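Local coordinates for L-Ala-D/L-Glu Epimerase (Escherichia coli, PDB 1JPD), which belongs to the enolase superfamily, pairing an N-terminal domain of the mandelate racemase and muconate lactonizing enzyme type with a C-terminal TIM-barrel-like domain, at residues F10-P15 with T282-S287; P52-S57 with S230-S235; E79-I84 with N92-A97; A166-T169 with D173-L176. All coordinates share one frame; numbering follows the deposited sequence.

Interactions 1 and 2 join the N-terminal domain to the barrel domain, whereas interaction 3 stays within the helices of the N-terminal domain and interaction 4 within one beta-alpha-beta unit of the barrel. Interactions 3 and 4 are buried, interaction 1 is partly so, and interaction 2 lies at the surface. The chemistry differs accordingly: a salt bridge beside a CH-pi contact in 1, a stack of two rings between loops in 2, leucine packing between antiparallel helices in 3, and an arginine bonded to a backbone carbonyl over a leucine in 4. Interactions 3 and 4 lie on opposite sides of the chain's centre, their own centres about 41 Å apart.

Interaction 1 (F10-P15 with T282-S287); sequences FEEAWP and TSRAIS
A salt bridge and a CH-pi contact join Glu12 and Trp14 of strand 6-15 to Arg284 and Thr282 at the start of helix 283-289, a partly buried contact between the N-terminal sheet and the barrel domain. Arg284 NH2 donates to Glu12 OE1 at 2.9 Å, with an N-H...O angle of 156°. The oxygen lies in the guanidinium plane, while the nitrogen meets it on the syn side, somewhat out of the carboxylate plane. The same OE1 accepts from Trp14 NE1 at 2.9 Å. These two donors reach it from opposite faces of the carboxylate, so a single oxygen is gripped twice and the indole and guanidinium are held beside each other, their planes 83° apart.

This pairing of an edge strand with a barrel helix fits the enolase superfamily fold, in which the N-terminal sheet packs against the C-terminal barrel. Thr282 CG2 stands over one face of the indole, 3.7 Å from the centroid of the Trp14 five-membered ring, with Trp14 CE2 its nearest atom at 3.5 Å. With chi1 at 74°, Thr282 turns CG2 to the indole and OG1 back over its own main chain. Thr282 is the N-cap residue, and its OG1 accepts the capping bond from Arg284 N at 3.2 Å; OG1 also bonds Glu47 of strand 42-48. Glu47 forms a second salt bridge with Arg284 NH2, which is thus shared by two carboxylates, from strands 6-15 and 42-48.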
loop_
_atom_site.group_PDB
_atom_site.type_symbol
_atom_site.label_atom_id
_atom_site.label_comp_id
_atom_site.label_asym_id
_atom_site.label_seq_id
_atom_site.Cartn_x
_atom_site.Cartn_y
_atom_site.Cartn_z
ATOM N N PHE A 10 -17.702 6.957 -10.943
ATOM C CA PHE A 10 -17.454 6.269 -12.200
ATOM C C PHE A 10 -16.304 5.275 -12.109
ATOM O O PHE A 10 -15.346 5.451 -11.353
ATOM C CB PHE A 10 -17.247 7.269 -13.351
ATOM C CG PHE A 10 -16.206 8.316 -13.083
ATOM C CD1 PHE A 10 -14.918 8.178 -13.584
ATOM C CD2 PHE A 10 -16.521 9.460 -12.357
ATOM C CE1 PHE A 10 -13.961 9.163 -13.369
ATOM C CE2 PHE A 10 -15.565 10.453 -12.134
ATOM C CZ PHE A 10 -14.286 10.302 -12.644
ATOM N N GLU A 11 -16.430 4.221 -12.898
ATOM C CA GLU A 11 -15.482 3.129 -12.926
ATOM C C GLU A 11 -14.463 3.264 -14.054
ATOM O O GLU A 11 -14.809 3.680 -15.153
ATOM C CB GLU A 11 -16.306 1.842 -13.038
ATOM C CG GLU A 11 -15.596 0.580 -13.438
ATOM C CD GLU A 11 -16.560 -0.589 -13.490
ATOM O OE1 GLU A 11 -17.715 -0.379 -13.912
ATOM O OE2 GLU A 11 -16.168 -1.715 -13.118
ATOM N N GLU A 12 -13.207 2.915 -13.771
ATOM C CA GLU A 12 -12.136 2.990 -14.764
ATOM C C GLU A 12 -11.205 1.773 -14.776
ATOM O O GLU A 12 -10.601 1.433 -13.761
ATOM C CB GLU A 12 -11.275 4.236 -14.530
ATOM C CG GLU A 12 -11.988 5.553 -14.711
ATOM C CD GLU A 12 -11.054 6.745 -14.575
ATOM O OE1 GLU A 12 -9.980 6.605 -13.935
ATOM O OE2 GLU A 12 -11.405 7.830 -15.100
ATOM N N ALA A 13 -11.068 1.134 -15.931
ATOM C CA ALA A 13 -10.175 -0.013 -16.052
ATOM C C ALA A 13 -8.934 0.388 -16.849
ATOM O O ALA A 13 -8.969 0.433 -18.079
ATOM C CB ALA A 13 -10.889 -1.174 -16.742
ATOM N N TRP A 14 -7.838 0.675 -16.150
ATOM C CA TRP A 14 -6.595 1.086 -16.809
ATOM C C TRP A 14 -5.717 -0.080 -17.263
ATOM O O TRP A 14 -5.395 -0.970 -16.480
ATOM C CB TRP A 14 -5.779 1.996 -15.886
ATOM C CG TRP A 14 -6.487 3.256 -15.471
ATOM C CD1 TRP A 14 -7.518 3.369 -14.573
ATOM C CD2 TRP A 14 -6.193 4.586 -15.911
ATOM N NE1 TRP A 14 -7.871 4.688 -14.423
ATOM C CE2 TRP A 14 -7.074 5.457 -15.229
ATOM C CE3 TRP A 14 -5.265 5.129 -16.811
ATOM C CZ2 TRP A 14 -7.057 6.841 -15.423
ATOM C CZ3 TRP A 14 -5.247 6.509 -17.005
ATOM C CH2 TRP A 14 -6.138 7.348 -16.311
ATOM N N PRO A 15 -5.303 -0.075 -18.539
ATOM C CA PRO A 15 -4.460 -1.132 -19.102
ATOM C C PRO A 15 -3.114 -1.222 -18.390
ATOM O O PRO A 15 -2.604 -0.216 -17.888
ATOM C CB PRO A 15 -4.290 -0.700 -20.559
ATOM C CG PRO A 15 -5.492 0.133 -20.827
ATOM C CD PRO A 15 -5.615 0.933 -19.564
ATOM N N THR A 282 -3.719 4.715 -10.016
ATOM C CA THR A 282 -3.193 5.855 -10.769
ATOM C C THR A 282 -2.522 6.753 -9.736
ATOM O O THR A 282 -2.629 6.498 -8.526
ATOM C CB THR A 282 -4.296 6.677 -11.467
ATOM O OG1 THR A 282 -5.002 7.452 -10.493
ATOM C CG2 THR A 282 -5.266 5.768 -12.195
ATOM N N SER A 283 -1.845 7.800 -10.200
ATOM C CA SER A 283 -1.163 8.710 -9.285
ATOM C C SER A 283 -2.093 9.269 -8.214
ATOM O O SER A 283 -1.651 9.601 -7.114
ATOM C CB SER A 283 -0.517 9.859 -10.054
ATOM O OG SER A 283 0.546 9.389 -10.862
ATOM N N ARG A 284 -3.383 9.356 -8.529
ATOM C CA ARG A 284 -4.357 9.885 -7.583
ATOM C C ARG A 284 -4.313 9.171 -6.243
ATOM O O ARG A 284 -4.397 9.804 -5.195
ATOM C CB ARG A 284 -5.773 9.798 -8.168
ATOM C CG ARG A 284 -6.099 10.893 -9.192
ATOM C CD ARG A 284 -7.519 10.758 -9.725
ATOM N NE ARG A 284 -7.728 9.428 -10.286
ATOM C CZ ARG A 284 -8.462 9.167 -11.361
ATOM N NH1 ARG A 284 -9.077 10.153 -12.001
ATOM N NH2 ARG A 284 -8.551 7.923 -11.812
ATOM N N ALA A 285 -4.164 7.852 -6.273
ATOM C CA ALA A 285 -4.127 7.071 -5.041
ATOM C C ALA A 285 -2.816 7.227 -4.279
ATOM O O ALA A 285 -2.808 7.205 -3.051
ATOM C CB ALA A 285 -4.392 5.594 -5.339
ATOM N N ILE A 286 -1.708 7.380 -4.998
ATOM C CA ILE A 286 -0.423 7.542 -4.335
ATOM C C ILE A 286 -0.420 8.895 -3.623
ATOM O O ILE A 286 -0.089 8.979 -2.436
ATOM C CB ILE A 286 0.746 7.472 -5.340
ATOM C CG1 ILE A 286 0.674 6.166 -6.129
ATOM C CG2 ILE A 286 2.068 7.513 -4.601
ATOM C CD1 ILE A 286 0.663 4.917 -5.241
ATOM N N SER A 287 -0.810 9.947 -4.345
ATOM C CA SER A 287 -0.868 11.297 -3.779
ATOM C C SER A 287 -1.635 11.289 -2.465
ATOM O O SER A 287 -1.222 11.920 -1.498
ATOM C CB SER A 287 -1.565 12.269 -4.739
ATOM O OG SER A 287 -0.861 12.398 -5.962
#

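Interaction 2 (P52-S57 with S230-S235); sequences PRYGES and SCHTRS
Tyr54 and His232 carry this surface contact, an offset stack between a loop of the N-terminal domain and a loop of the barrel domain. Ahead of the histidine, Ser230 and Cys231 turn their CB atoms away from the tyrosine loop, and Ser230 OG bonds Gln206. His232 then presents one face to Tyr54. The ring centroids are 4.2 Å apart and the planes 19° from parallel. The overlap is at the rims: His232 CE1 sits over the hydroxyl half of the phenol, 3.3 Å from Tyr54 CE1. The carbonyl oxygen of Glu229, just before the segment, holds Tyr54 OH and takes a weak hydrogen bond from His232 NE2, so one carbonyl serves both rings. After His232 the chain forms an ST turn, with Ser235 N donating to Thr233 OG1 at 3.2 Å, and Arg234 runs out to a salt bridge with Glu259.

The tyrosine loop leads from strand 42-48 to helix 58-66, and the histidine loop from strand 225-227 to helix 237-240. The stack therefore lies beyond the C-terminal end of a barrel strand, consistent with the way N-terminal loops cover that end of the barrel in this superfamily, while helix 257-269 flanks Thr233 and Arg234.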
loop_
_atom_site.group_PDB
_atom_site.type_symbol
_atom_site.label_atom_id
_atom_site.label_comp_id
_atom_site.label_asym_id
_atom_site.label_seq_id
_atom_site.Cartn_x
_atom_site.Cartn_y
_atom_site.Cartn_z
ATOM N N PRO A 52 -10.110 -7.656 -4.514
ATOM C CA PRO A 52 -10.744 -8.964 -4.711
ATOM C C PRO A 52 -10.607 -9.873 -3.489
ATOM O O PRO A 52 -11.604 -10.392 -2.974
ATOM C CB PRO A 52 -10.018 -9.522 -5.939
ATOM C CG PRO A 52 -9.716 -8.285 -6.733
ATOM C CD PRO A 52 -9.231 -7.323 -5.652
ATOM N N ARG A 53 -9.374 -10.033 -3.011
ATOM C CA ARG A 53 -9.110 -10.899 -1.864
ATOM C C ARG A 53 -9.921 -10.602 -0.593
ATOM O O ARG A 53 -9.861 -11.370 0.366
ATOM C CB ARG A 53 -7.614 -10.894 -1.520
ATOM C CG ARG A 53 -7.234 -12.030 -0.580
ATOM C CD ARG A 53 -5.800 -11.933 -0.120
ATOM N NE ARG A 53 -5.466 -12.942 0.885
ATOM C CZ ARG A 53 -6.263 -13.299 1.889
ATOM N NH1 ARG A 53 -7.462 -12.749 2.029
ATOM N NH2 ARG A 53 -5.844 -14.181 2.781
ATOM N N TYR A 54 -10.687 -9.513 -0.583
ATOM C CA TYR A 54 -11.489 -9.162 0.590
ATOM C C TYR A 54 -12.975 -9.055 0.263
ATOM O O TYR A 54 -13.751 -8.449 1.009
ATOM C CB TYR A 54 -11.016 -7.839 1.195
ATOM C CG TYR A 54 -9.662 -7.895 1.886
ATOM C CD1 TYR A 54 -9.027 -6.726 2.324
ATOM C CD2 TYR A 54 -9.026 -9.112 2.123
ATOM C CE1 TYR A 54 -7.797 -6.780 2.976
ATOM C CE2 TYR A 54 -7.796 -9.172 2.774
ATOM C CZ TYR A 54 -7.188 -8.007 3.198
ATOM O OH TYR A 54 -5.980 -8.073 3.864
ATOM N N GLY A 55 -13.364 -9.636 -0.868
ATOM C CA GLY A 55 -14.762 -9.635 -1.267
ATOM C C GLY A 55 -15.299 -8.340 -1.852
ATOM O O GLY A 55 -16.439 -7.946 -1.561
ATOM N N GLU A 56 -14.500 -7.674 -2.679
ATOM C CA GLU A 56 -14.941 -6.435 -3.298
ATOM C C GLU A 56 -14.732 -6.532 -4.803
ATOM O O GLU A 56 -13.791 -7.157 -5.283
ATOM C CB GLU A 56 -14.132 -5.258 -2.788
ATOM C CG GLU A 56 -14.096 -5.072 -1.292
ATOM C CD GLU A 56 -13.217 -3.887 -0.899
ATOM O OE1 GLU A 56 -12.131 -3.723 -1.512
ATOM O OE2 GLU A 56 -13.609 -3.135 0.021
ATOM N N SER A 57 -15.630 -5.902 -5.539
ATOM C CA SER A 57 -15.564 -5.859 -6.993
ATOM C C SER A 57 -15.948 -4.416 -7.292
ATOM O O SER A 57 -16.365 -3.698 -6.379
ATOM C CB SER A 57 -16.597 -6.812 -7.580
ATOM O OG SER A 57 -17.890 -6.445 -7.122
ATOM N N SER A 230 -2.692 -9.641 6.739
ATOM C CA SER A 230 -3.151 -9.752 8.123
ATOM C C SER A 230 -3.425 -8.418 8.795
ATOM O O SER A 230 -3.970 -8.385 9.893
ATOM C CB SER A 230 -2.138 -10.521 8.968
ATOM O OG SER A 230 -1.957 -11.836 8.477
ATOM N N CYS A 231 -3.056 -7.321 8.145
ATOM C CA CYS A 231 -3.280 -6.000 8.718
ATOM C C CYS A 231 -4.213 -5.091 7.914
ATOM O O CYS A 231 -3.866 -4.688 6.805
ATOM C CB CYS A 231 -1.953 -5.277 8.881
ATOM S SG CYS A 231 -2.171 -3.544 9.312
ATOM N N HIS A 232 -5.373 -4.748 8.477
ATOM C CA HIS A 232 -6.319 -3.858 7.794
ATOM C C HIS A 232 -6.457 -2.525 8.517
ATOM O O HIS A 232 -6.197 -1.460 7.950
ATOM C CB HIS A 232 -7.729 -4.445 7.724
ATOM C CG HIS A 232 -7.812 -5.789 7.082
ATOM N ND1 HIS A 232 -8.975 -6.256 6.506
ATOM C CD2 HIS A 232 -6.911 -6.794 6.982
ATOM C CE1 HIS A 232 -8.787 -7.494 6.083
ATOM N NE2 HIS A 232 -7.543 -7.844 6.360
ATOM N N THR A 233 -6.906 -2.603 9.766
ATOM C CA THR A 233 -7.126 -1.417 10.584
ATOM C C THR A 233 -6.568 -1.613 11.993
ATOM O O THR A 233 -5.999 -2.658 12.295
ATOM C CB THR A 233 -8.639 -1.114 10.700
ATOM O OG1 THR A 233 -9.267 -2.119 11.506
ATOM C CG2 THR A 233 -9.292 -1.121 9.323
ATOM N N ARG A 234 -6.746 -0.613 12.853
ATOM C CA ARG A 234 -6.267 -0.695 14.235
ATOM C C ARG A 234 -6.850 -1.910 14.947
ATOM O O ARG A 234 -6.254 -2.444 15.879
ATOM C CB ARG A 234 -6.645 0.574 14.997
ATOM C CG ARG A 234 -5.839 1.793 14.580
ATOM C CD ARG A 234 -6.442 3.051 15.127
ATOM N NE ARG A 234 -7.726 3.334 14.494
ATOM C CZ ARG A 234 -8.567 4.279 14.905
ATOM N NH1 ARG A 234 -8.261 5.027 15.956
ATOM N NH2 ARG A 234 -9.708 4.481 14.260
ATOM N N SER A 235 -8.012 -2.346 14.480
ATOM C CA SER A 235 -8.720 -3.485 15.039
ATOM C C SER A 235 -7.912 -4.793 15.054
ATOM O O SER A 235 -8.131 -5.645 15.918
ATOM C CB SER A 235 -10.027 -3.673 14.258
ATOM O OG SER A 235 -10.752 -4.813 14.678
#

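Interaction 3 (E79-I84 with N92-A97); sequences EELQKI and NALDCA
Two antiparallel helix segments, 79-84 and 92-97, run at 174° with axes 10.3 Å apart, and the CA atoms of Leu81 and Asp95 are the nearest pair across them. Leu81 points from its helix toward the other. Its CG lies opposite the backbone N (chi1 176°), which carries CD2 onto the neighbouring helix, 3.6 Å from Leu94 CB and 3.5 Å from the backbone nitrogen of Asp95. The other methyl, CD1, meets Leu94 CD1 at 4.1 Å. The two leucines cross at about a right angle; CD2 of Leu81 meets Leu94 CB and the Asp95 backbone, CD1 the end of Leu94.

Beside this apolar patch Gln82 bends at chi2 and brings NE2 to 2.9 Å from Asp95 OD2, the amide plane nearly perpendicular to the carboxylate. A weak hydrogen bond links NE2 to the carbonyl of Arg78, one turn back in its own helix. The buried Asp95 OD2 has a firm partner in the hydroxyl of Thr258, at the start of helix 257-269 in the barrel domain.

Helix 89-104 has neighbours on several sides: helix 78-84 packs against it, Ala93, Leu94 and Ala97 lie against strand 29-39 of the N-terminal sheet, and Asn92 and Cys96 touch Leu251 of the barrel-domain helix 251-254.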
loop_
_atom_site.group_PDB
_atom_site.type_symbol
_atom_site.label_atom_id
_atom_site.label_comp_id
_atom_site.label_asym_id
_atom_site.label_seq_id
_atom_site.Cartn_x
_atom_site.Cartn_y
_atom_site.Cartn_z
ATOM N N GLU A 79 -15.267 12.724 9.626
ATOM C CA GLU A 79 -15.467 12.109 10.930
ATOM C C GLU A 79 -16.750 11.281 10.948
ATOM O O GLU A 79 -16.790 10.211 11.554
ATOM C CB GLU A 79 -15.519 13.166 12.032
ATOM C CG GLU A 79 -15.476 12.564 13.424
ATOM C CD GLU A 79 -15.896 13.541 14.501
ATOM O OE1 GLU A 79 -15.134 14.490 14.789
ATOM O OE2 GLU A 79 -17.002 13.357 15.057
ATOM N N GLU A 80 -17.789 11.770 10.272
ATOM C CA GLU A 80 -19.070 11.067 10.220
ATOM C C GLU A 80 -19.006 9.840 9.310
ATOM O O GLU A 80 -19.688 8.844 9.550
ATOM C CB GLU A 80 -20.190 12.003 9.727
ATOM C CG GLU A 80 -20.360 13.301 10.521
ATOM C CD GLU A 80 -21.537 14.145 10.041
ATOM O OE1 GLU A 80 -22.696 13.816 10.380
ATOM O OE2 GLU A 80 -21.305 15.136 9.317
ATOM N N LEU A 81 -18.181 9.911 8.268
ATOM C CA LEU A 81 -18.040 8.807 7.316
ATOM C C LEU A 81 -17.469 7.525 7.918
ATOM O O LEU A 81 -17.796 6.429 7.469
ATOM C CB LEU A 81 -17.164 9.237 6.139
ATOM C CG LEU A 81 -16.855 8.159 5.102
ATOM C CD1 LEU A 81 -18.140 7.689 4.441
ATOM C CD2 LEU A 81 -15.893 8.718 4.072
ATOM N N GLN A 82 -16.615 7.667 8.929
ATOM C CA GLN A 82 -15.984 6.524 9.585
ATOM C C GLN A 82 -16.990 5.595 10.269
ATOM O O GLN A 82 -16.740 4.395 10.426
ATOM C CB GLN A 82 -14.963 7.009 10.623
ATOM C CG GLN A 82 -13.871 7.919 10.072
ATOM C CD GLN A 82 -13.152 7.321 8.877
ATOM O OE1 GLN A 82 -12.684 6.184 8.921
ATOM N NE2 GLN A 82 -13.052 8.092 7.805
ATOM N N LYS A 83 -18.130 6.151 10.671
ATOM C CA LYS A 83 -19.148 5.368 11.356
ATOM C C LYS A 83 -20.205 4.793 10.415
ATOM O O LYS A 83 -20.901 3.847 10.777
ATOM C CB LYS A 83 -19.808 6.225 12.434
ATOM C CG LYS A 83 -18.815 6.871 13.388
ATOM C CD LYS A 83 -19.489 7.930 14.236
ATOM C CE LYS A 83 -18.474 8.772 14.978
ATOM N NZ LYS A 83 -19.129 9.987 15.544
ATOM N N ILE A 84 -20.312 5.353 9.210
ATOM C CA ILE A 84 -21.285 4.881 8.220
ATOM C C ILE A 84 -20.838 3.629 7.458
ATOM O O ILE A 84 -21.517 2.604 7.484
ATOM C CB ILE A 84 -21.610 5.974 7.172
ATOM C CG1 ILE A 84 -22.346 7.136 7.832
ATOM C CG2 ILE A 84 -22.457 5.384 6.047
ATOM C CD1 ILE A 84 -22.651 8.274 6.874
ATOM N N ASN A 92 -12.557 4.228 1.242
ATOM C CA ASN A 92 -11.298 4.846 0.845
ATOM C C ASN A 92 -11.512 5.940 -0.197
ATOM O O ASN A 92 -10.963 7.041 -0.068
ATOM C CB ASN A 92 -10.327 3.793 0.308
ATOM C CG ASN A 92 -8.952 4.368 0.014
ATOM O OD1 ASN A 92 -8.467 5.252 0.734
ATOM N ND2 ASN A 92 -8.308 3.861 -1.036
ATOM N N ALA A 93 -12.309 5.649 -1.223
ATOM C CA ALA A 93 -12.577 6.645 -2.255
ATOM C C ALA A 93 -13.259 7.880 -1.652
ATOM O O ALA A 93 -12.868 9.015 -1.937
ATOM C CB ALA A 93 -13.441 6.057 -3.344
ATOM N N LEU A 94 -14.264 7.664 -0.809
ATOM C CA LEU A 94 -14.971 8.788 -0.201
ATOM C C LEU A 94 -14.107 9.592 0.760
ATOM O O LEU A 94 -14.073 10.827 0.701
ATOM C CB LEU A 94 -16.225 8.296 0.519
ATOM C CG LEU A 94 -17.247 7.689 -0.436
ATOM C CD1 LEU A 94 -18.437 7.167 0.344
ATOM C CD2 LEU A 94 -17.667 8.729 -1.458
ATOM N N ASP A 95 -13.411 8.892 1.648
ATOM C CA ASP A 95 -12.554 9.554 2.619
ATOM C C ASP A 95 -11.504 10.389 1.889
ATOM O O ASP A 95 -11.258 11.540 2.243
ATOM C CB ASP A 95 -11.891 8.512 3.532
ATOM C CG ASP A 95 -11.052 9.141 4.634
ATOM O OD1 ASP A 95 -9.836 9.333 4.437
ATOM O OD2 ASP A 95 -11.607 9.454 5.704
ATOM N N CYS A 96 -10.898 9.818 0.855
ATOM C CA CYS A 96 -9.892 10.552 0.106
ATOM C C CYS A 96 -10.524 11.704 -0.656
ATOM O O CYS A 96 -9.945 12.784 -0.726
ATOM C CB CYS A 96 -9.144 9.622 -0.851
ATOM S SG CYS A 96 -8.074 8.440 0.005
ATOM N N ALA A 97 -11.705 11.487 -1.226
ATOM C CA ALA A 97 -12.377 12.555 -1.956
ATOM C C ALA A 97 -12.665 13.728 -1.009
ATOM O O ALA A 97 -12.527 14.885 -1.396
ATOM C CB ALA A 97 -13.666 12.043 -2.570
#

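Interaction 4 (A166-T169 with D173-L176); sequences AIRT and DATL
Arg168 of helix 160-170 reaches over to Ala174 and Leu176, where the chain leaves the helix and enters strand 175-179. This is the helix-to-strand half of a beta-alpha-beta unit, strand 150-154, helix 160-170 and strand 175-179, in the TIM-barrel-like domain.

The polar part centres on the guanidinium group. Arg168 NH1 donates to Ala174 O at 2.6 Å with a nearly straight N-H...O angle of 173°, and the oxygen lies in the guanidinium plane while the donor lies in the carbonyl plane. NH1 also bonds the carbonyl oxygen of Val171, and NE that of Leu199, which follows the next helix, so the arginine ties the turn to that neighbouring loop. Bends at chi2 (53°) and chi3 (83°) fold the side chain back toward the turn and set the flat group beside these carbonyls.

A water extends the polar network. It accepts from Arg168 NH2 at 2.9 Å and from Leu176 N at 3.0 Å, bridging the guanidinium to the backbone of Leu176.

Apolar packing covers one face of the same group. Leu176, whose CB points toward the helix, does the covering, and it also meets Ile167, whose CG2 is 4.2 Å from Leu176 CD1. Ile167 touches Val153 as well, and Leu176 touches Leu151, so both continue into the layer between helix and barrel strands. Leu176 CD1 lies over the centre of the guanidinium, 3.5 Å from Arg168 CZ.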
loop_
_atom_site.group_PDB
_atom_site.type_symbol
_atom_site.label_atom_id
_atom_site.label_comp_id
_atom_site.label_asym_id
_atom_site.label_seq_id
_atom_site.Cartn_x
_atom_site.Cartn_y
_atom_site.Cartn_z
ATOM N N ALA A 166 22.105 -15.781 -4.647
ATOM C CA ALA A 166 22.525 -15.184 -5.916
ATOM C C ALA A 166 22.188 -13.690 -5.990
ATOM O O ALA A 166 22.973 -12.907 -6.517
ATOM C CB ALA A 166 21.894 -15.921 -7.089
ATOM N N ILE A 167 21.028 -13.299 -5.462
ATOM C CA ILE A 167 20.617 -11.891 -5.462
ATOM C C ILE A 167 21.526 -11.021 -4.576
ATOM O O ILE A 167 22.065 -10.005 -5.038
ATOM C CB ILE A 167 19.134 -11.739 -5.008
ATOM C CG1 ILE A 167 18.209 -12.278 -6.103
ATOM C CG2 ILE A 167 18.804 -10.284 -4.709
ATOM C CD1 ILE A 167 16.752 -12.428 -5.676
ATOM N N ARG A 168 21.698 -11.412 -3.313
ATOM C CA ARG A 168 22.550 -10.651 -2.401
ATOM C C ARG A 168 23.986 -10.546 -2.919
ATOM O O ARG A 168 24.625 -9.505 -2.772
ATOM C CB ARG A 168 22.562 -11.278 -1.001
ATOM C CG ARG A 168 23.615 -10.661 -0.078
ATOM C CD ARG A 168 23.464 -9.146 -0.023
ATOM N NE ARG A 168 22.441 -8.722 0.930
ATOM C CZ ARG A 168 21.836 -7.539 0.898
ATOM N NH1 ARG A 168 22.141 -6.659 -0.046
ATOM N NH2 ARG A 168 20.945 -7.228 1.826
ATOM N N THR A 169 24.494 -11.619 -3.515
ATOM C CA THR A 169 25.852 -11.615 -4.053
ATOM C C THR A 169 25.962 -10.581 -5.177
ATOM O O THR A 169 27.014 -9.961 -5.361
ATOM C CB THR A 169 26.250 -13.006 -4.632
ATOM O OG1 THR A 169 26.171 -14.007 -3.607
ATOM C CG2 THR A 169 27.670 -12.969 -5.190
ATOM N N ASP A 173 25.165 -4.237 -1.762
ATOM C CA ASP A 173 24.843 -2.987 -1.080
ATOM C C ASP A 173 23.374 -2.615 -1.097
ATOM O O ASP A 173 22.963 -1.687 -0.403
ATOM C CB ASP A 173 25.644 -1.829 -1.675
ATOM C CG ASP A 173 27.130 -1.990 -1.470
ATOM O OD1 ASP A 173 27.533 -2.342 -0.340
ATOM O OD2 ASP A 173 27.893 -1.759 -2.435
ATOM N N ALA A 174 22.585 -3.326 -1.891
ATOM C CA ALA A 174 21.162 -3.043 -1.988
ATOM C C ALA A 174 20.428 -3.409 -0.712
ATOM O O ALA A 174 20.775 -4.390 -0.053
ATOM C CB ALA A 174 20.565 -3.817 -3.150
ATOM N N THR A 175 19.434 -2.605 -0.347
ATOM C CA THR A 175 18.607 -2.903 0.821
ATOM C C THR A 175 17.560 -3.872 0.263
ATOM O O THR A 175 16.878 -3.554 -0.715
ATOM C CB THR A 175 17.874 -1.661 1.352
ATOM O OG1 THR A 175 18.827 -0.674 1.768
ATOM C CG2 THR A 175 16.984 -2.039 2.533
ATOM N N LEU A 176 17.430 -5.048 0.868
ATOM C CA LEU A 176 16.482 -6.045 0.379
ATOM C C LEU A 176 15.336 -6.373 1.332
ATOM O O LEU A 176 15.549 -6.534 2.533
ATOM C CB LEU A 176 17.212 -7.359 0.067
ATOM C CG LEU A 176 18.445 -7.362 -0.828
ATOM C CD1 LEU A 176 19.045 -8.755 -0.847
ATOM C CD2 LEU A 176 18.064 -6.928 -2.232
HETATM O O HOH W 1 19.191 -5.319 3.221
#